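PDB 4CWM: endonuclease 2 from Arabidopsis thaliana, which cuts RNA and single-stranded DNA, and less readily double-stranded DNA, as a divalent-metal-dependent endonuclease that yields 5'-phosphorylated products. Local coordinates for residues T93-S98 with S107-T112. Numbering follows the deposited sequence.
Sequences TTQLLS and SQYNLT. With NAG (2-acetamido-2-deoxy-beta-D-glucopyranose), chain D; NAG (2-acetamido-2-deoxy-beta-D-glucopyranose), chain C; NAG (2-acetamido-2-deoxy-beta-D-glucopyranose), chain B.
The backbones of Leu-96, near the end of helix 85-96, and Leu-111, at the start of helix 111-124, come closest, with their CA atoms 6.2 Å apart. Gln-95 lays its side chain over one face of the Tyr-109 ring. Its amide plane is stacked on the ring, only 10° from parallel and offset toward the rim. Gln-95 CD sits 3.6 Å above the plane of the Tyr-109 ring. Gln-95 CG makes a CH-pi contact, 4.0 Å from the ring centroid. An extended chain beyond CG (chi2 172°) carries the amide across the ring.

Both ends of this amide are held. A water donates to Gln-95 OE1 and to Asn-110 O, so it bridges the two segments. Gln-95 NE2 donates to OD1 of Asn-91, an N-glycosylated residue, and to O5 of the chain C NAG, 3.0 Å from NE2. Together these bonds probably limit rotation of the amide, which lies nearly parallel to the ring. Tyr-109, a substrate-binding residue, also meets sugar: its CE1 lies 3.8 Å from C6 of the chain C NAG. Tyr-109 CE1 is also 3.6 Å from O7 of the chain B NAG. With an alanine at Tyr-109, the Gln-95 amide would probably lose its aromatic cover on that face, and the chain B and chain C sugars an aromatic neighbour.

Leu-111 packs mainly against backbone, its CD2 3.7 Å from Gln-95 O. In return, Leu-96 CD2 lies 3.6 Å from Leu-111 O. Asn-110 is the N-cap of helix 111-124: its OD1 accepts from Glu-113 N, while ND2 carries the chain D NAG.

The contact thus joins the end of one helix to the start of the next across a loop. Leu-96 reaches Ala-114 and Val-118 of helix 111-124 and touches helix 233-262. Leu-28 of helix 19-28 packs against both Leu-96 and Leu-111.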
loop_
_atom_site.group_PDB
_atom_site.type_symbol
_atom_site.label_atom_id
_atom_site.label_comp_id
_atom_site.label_asym_id
_atom_site.label_seq_id
_atom_site.Cartn_x
_atom_site.Cartn_y
_atom_site.Cartn_z
ATOM N N THR A 93 2.855 -9.167 11.195
ATOM C CA THR A 93 2.434 -8.435 12.415
ATOM C C THR A 93 2.508 -9.367 13.630
ATOM O O THR A 93 2.957 -8.969 14.699
ATOM C CB THR A 93 0.985 -7.908 12.293
ATOM O OG1 THR A 93 0.131 -9.001 11.989
ATOM C CG2 THR A 93 0.860 -6.878 11.201
ATOM N N THR A 94 2.057 -10.607 13.442
ATOM C CA THR A 94 2.154 -11.671 14.446
ATOM C C THR A 94 3.593 -11.876 14.921
ATOM O O THR A 94 3.852 -11.916 16.122
ATOM C CB THR A 94 1.597 -12.995 13.880
ATOM O OG1 THR A 94 0.184 -12.854 13.647
ATOM C CG2 THR A 94 1.821 -14.178 14.836
ATOM N N GLN A 95 4.529 -11.986 13.988
ATOM C CA GLN A 95 5.946 -12.052 14.346
ATOM C C GLN A 95 6.367 -10.845 15.200
ATOM O O GLN A 95 7.047 -11.022 16.210
ATOM C CB GLN A 95 6.838 -12.116 13.093
ATOM C CG GLN A 95 6.706 -13.419 12.321
ATOM C CD GLN A 95 7.420 -13.409 10.990
ATOM O OE1 GLN A 95 8.462 -12.783 10.831
ATOM N NE2 GLN A 95 6.852 -14.111 10.012
ATOM N N LEU A 96 5.975 -9.629 14.799
ATOM C CA LEU A 96 6.437 -8.445 15.533
ATOM C C LEU A 96 5.866 -8.408 16.956
ATOM O O LEU A 96 6.431 -7.754 17.801
ATOM C CB LEU A 96 6.145 -7.136 14.795
ATOM C CG LEU A 96 6.868 -6.847 13.476
ATOM C CD1 LEU A 96 6.150 -5.749 12.726
ATOM C CD2 LEU A 96 8.318 -6.456 13.682
ATOM N N LEU A 97 4.774 -9.136 17.217
ATOM C CA LEU A 97 4.302 -9.356 18.600
ATOM C C LEU A 97 5.351 -10.006 19.507
ATOM O O LEU A 97 5.279 -9.857 20.715
ATOM C CB LEU A 97 3.029 -10.203 18.637
ATOM C CG LEU A 97 1.787 -9.541 18.059
ATOM C CD1 LEU A 97 0.642 -10.539 18.015
ATOM C CD2 LEU A 97 1.413 -8.287 18.860
ATOM N N SER A 98 6.322 -10.702 18.929
ATOM C CA SER A 98 7.412 -11.294 19.701
ATOM C C SER A 98 8.512 -10.328 20.167
ATOM O O SER A 98 9.319 -10.699 21.021
ATOM C CB SER A 98 8.084 -12.409 18.891
ATOM O OG SER A 98 7.151 -13.406 18.561
ATOM N N SER A 107 12.663 -15.197 18.014
ATOM C CA SER A 107 12.921 -16.629 17.920
ATOM C C SER A 107 13.524 -16.992 16.556
ATOM O O SER A 107 14.665 -16.624 16.269
ATOM C CB SER A 107 11.642 -17.437 18.215
ATOM O OG SER A 107 10.753 -17.437 17.111
ATOM N N GLN A 108 12.778 -17.698 15.710
ATOM C CA GLN A 108 13.321 -18.119 14.409
ATOM C C GLN A 108 13.354 -16.953 13.407
ATOM O O GLN A 108 14.002 -17.065 12.358
ATOM C CB GLN A 108 12.508 -19.301 13.821
ATOM C CG GLN A 108 13.339 -20.367 13.077
ATOM C CD GLN A 108 13.127 -20.399 11.566
ATOM O OE1 GLN A 108 12.093 -20.874 11.078
ATOM N NE2 GLN A 108 14.122 -19.922 10.816
ATOM N N TYR A 109 12.665 -15.848 13.735
ATOM C CA TYR A 109 12.346 -14.806 12.750
ATOM C C TYR A 109 13.170 -13.518 12.874
ATOM O O TYR A 109 13.453 -13.033 13.968
ATOM C CB TYR A 109 10.848 -14.471 12.797
ATOM C CG TYR A 109 9.939 -15.588 12.318
ATOM C CD1 TYR A 109 10.068 -16.123 11.031
ATOM C CD2 TYR A 109 8.938 -16.096 13.137
ATOM C CE1 TYR A 109 9.225 -17.143 10.582
ATOM C CE2 TYR A 109 8.084 -17.114 12.697
ATOM C CZ TYR A 109 8.234 -17.634 11.423
ATOM O OH TYR A 109 7.409 -18.648 10.999
ATOM N N ASN A 110 13.546 -12.975 11.726
ATOM C CA ASN A 110 14.244 -11.708 11.650
ATOM C C ASN A 110 13.205 -10.599 11.731
ATOM O O ASN A 110 12.414 -10.411 10.790
ATOM C CB ASN A 110 15.025 -11.650 10.341
ATOM C CG ASN A 110 15.858 -10.398 10.193
ATOM O OD1 ASN A 110 15.539 -9.334 10.736
ATOM N ND2 ASN A 110 16.966 -10.532 9.438
ATOM N N LEU A 111 13.197 -9.887 12.859
ATOM C CA LEU A 111 12.173 -8.894 13.122
ATOM C C LEU A 111 12.469 -7.590 12.374
ATOM O O LEU A 111 11.557 -6.780 12.186
ATOM C CB LEU A 111 11.983 -8.649 14.633
ATOM C CG LEU A 111 11.473 -9.817 15.511
ATOM C CD1 LEU A 111 10.798 -9.289 16.760
ATOM C CD2 LEU A 111 10.499 -10.749 14.797
ATOM N N THR A 112 13.711 -7.382 11.924
ATOM C CA THR A 112 13.948 -6.280 10.962
ATOM C C THR A 112 13.218 -6.535 9.631
ATOM O O THR A 112 12.644 -5.621 9.055
ATOM C CB THR A 112 15.448 -5.963 10.715
ATOM O OG1 THR A 112 16.002 -5.396 11.893
ATOM C CG2 THR A 112 15.592 -4.936 9.621
HETATM C C1 NAG D . 17.902 -9.487 9.113
HETATM C C2 NAG D . 19.400 -9.785 9.158
HETATM C C3 NAG D . 20.188 -8.562 8.708
HETATM C C4 NAG D . 19.727 -8.187 7.308
HETATM C C5 NAG D . 18.221 -7.972 7.315
HETATM C C6 NAG D . 17.683 -7.661 5.922
HETATM C C7 NAG D . 20.287 -11.476 10.745
HETATM C C8 NAG D . 20.630 -12.405 9.620
HETATM N N2 NAG D . 19.747 -10.273 10.489
HETATM O O3 NAG D . 21.575 -8.831 8.672
HETATM O O4 NAG D . 20.397 -7.016 6.882
HETATM O O5 NAG D . 17.584 -9.131 7.790
HETATM O O6 NAG D . 17.489 -8.859 5.186
HETATM O O7 NAG D . 20.537 -11.835 11.896
HETATM C C1 NAG C . 5.810 -15.679 7.054
HETATM C C2 NAG C . 5.693 -16.046 5.571
HETATM C C3 NAG C . 6.676 -17.198 5.298
HETATM C C4 NAG C . 8.089 -16.717 5.652
HETATM C C5 NAG C . 8.117 -16.013 7.014
HETATM C C6 NAG C . 9.401 -15.215 7.292
HETATM C C7 NAG C . 3.399 -15.537 4.678
HETATM C C8 NAG C . 3.673 -14.075 4.513
HETATM N N2 NAG C . 4.331 -16.371 5.149
HETATM O O3 NAG C . 6.576 -17.549 3.926
HETATM O O4 NAG C . 8.954 -17.809 5.855
HETATM O O5 NAG C . 7.054 -15.126 7.198
HETATM O O6 NAG C . 9.652 -14.290 6.252
HETATM O O7 NAG C . 2.289 -15.953 4.349
HETATM C C1 NAG B . 9.571 -18.352 4.699
HETATM C C2 NAG B . 10.782 -19.170 5.171
HETATM C C3 NAG B . 11.511 -19.624 3.901
HETATM C C4 NAG B . 10.565 -20.491 3.103
HETATM C C5 NAG B . 9.294 -19.698 2.775
HETATM C C6 NAG B . 8.365 -20.543 1.913
HETATM C C7 NAG B . 11.679 -18.549 7.429
HETATM C C8 NAG B . 12.740 -17.797 8.179
HETATM N N2 NAG B . 11.701 -18.490 6.074
HETATM O O3 NAG B . 12.699 -20.341 4.141
HETATM O O4 NAG B . 11.188 -20.875 1.906
HETATM O O5 NAG B . 8.688 -19.187 3.951
HETATM O O6 NAG B . 7.064 -20.017 1.803
HETATM O O7 NAG B . 10.828 -19.129 8.090
HETATM O O HOH W 1 10.508 -11.920 9.043
#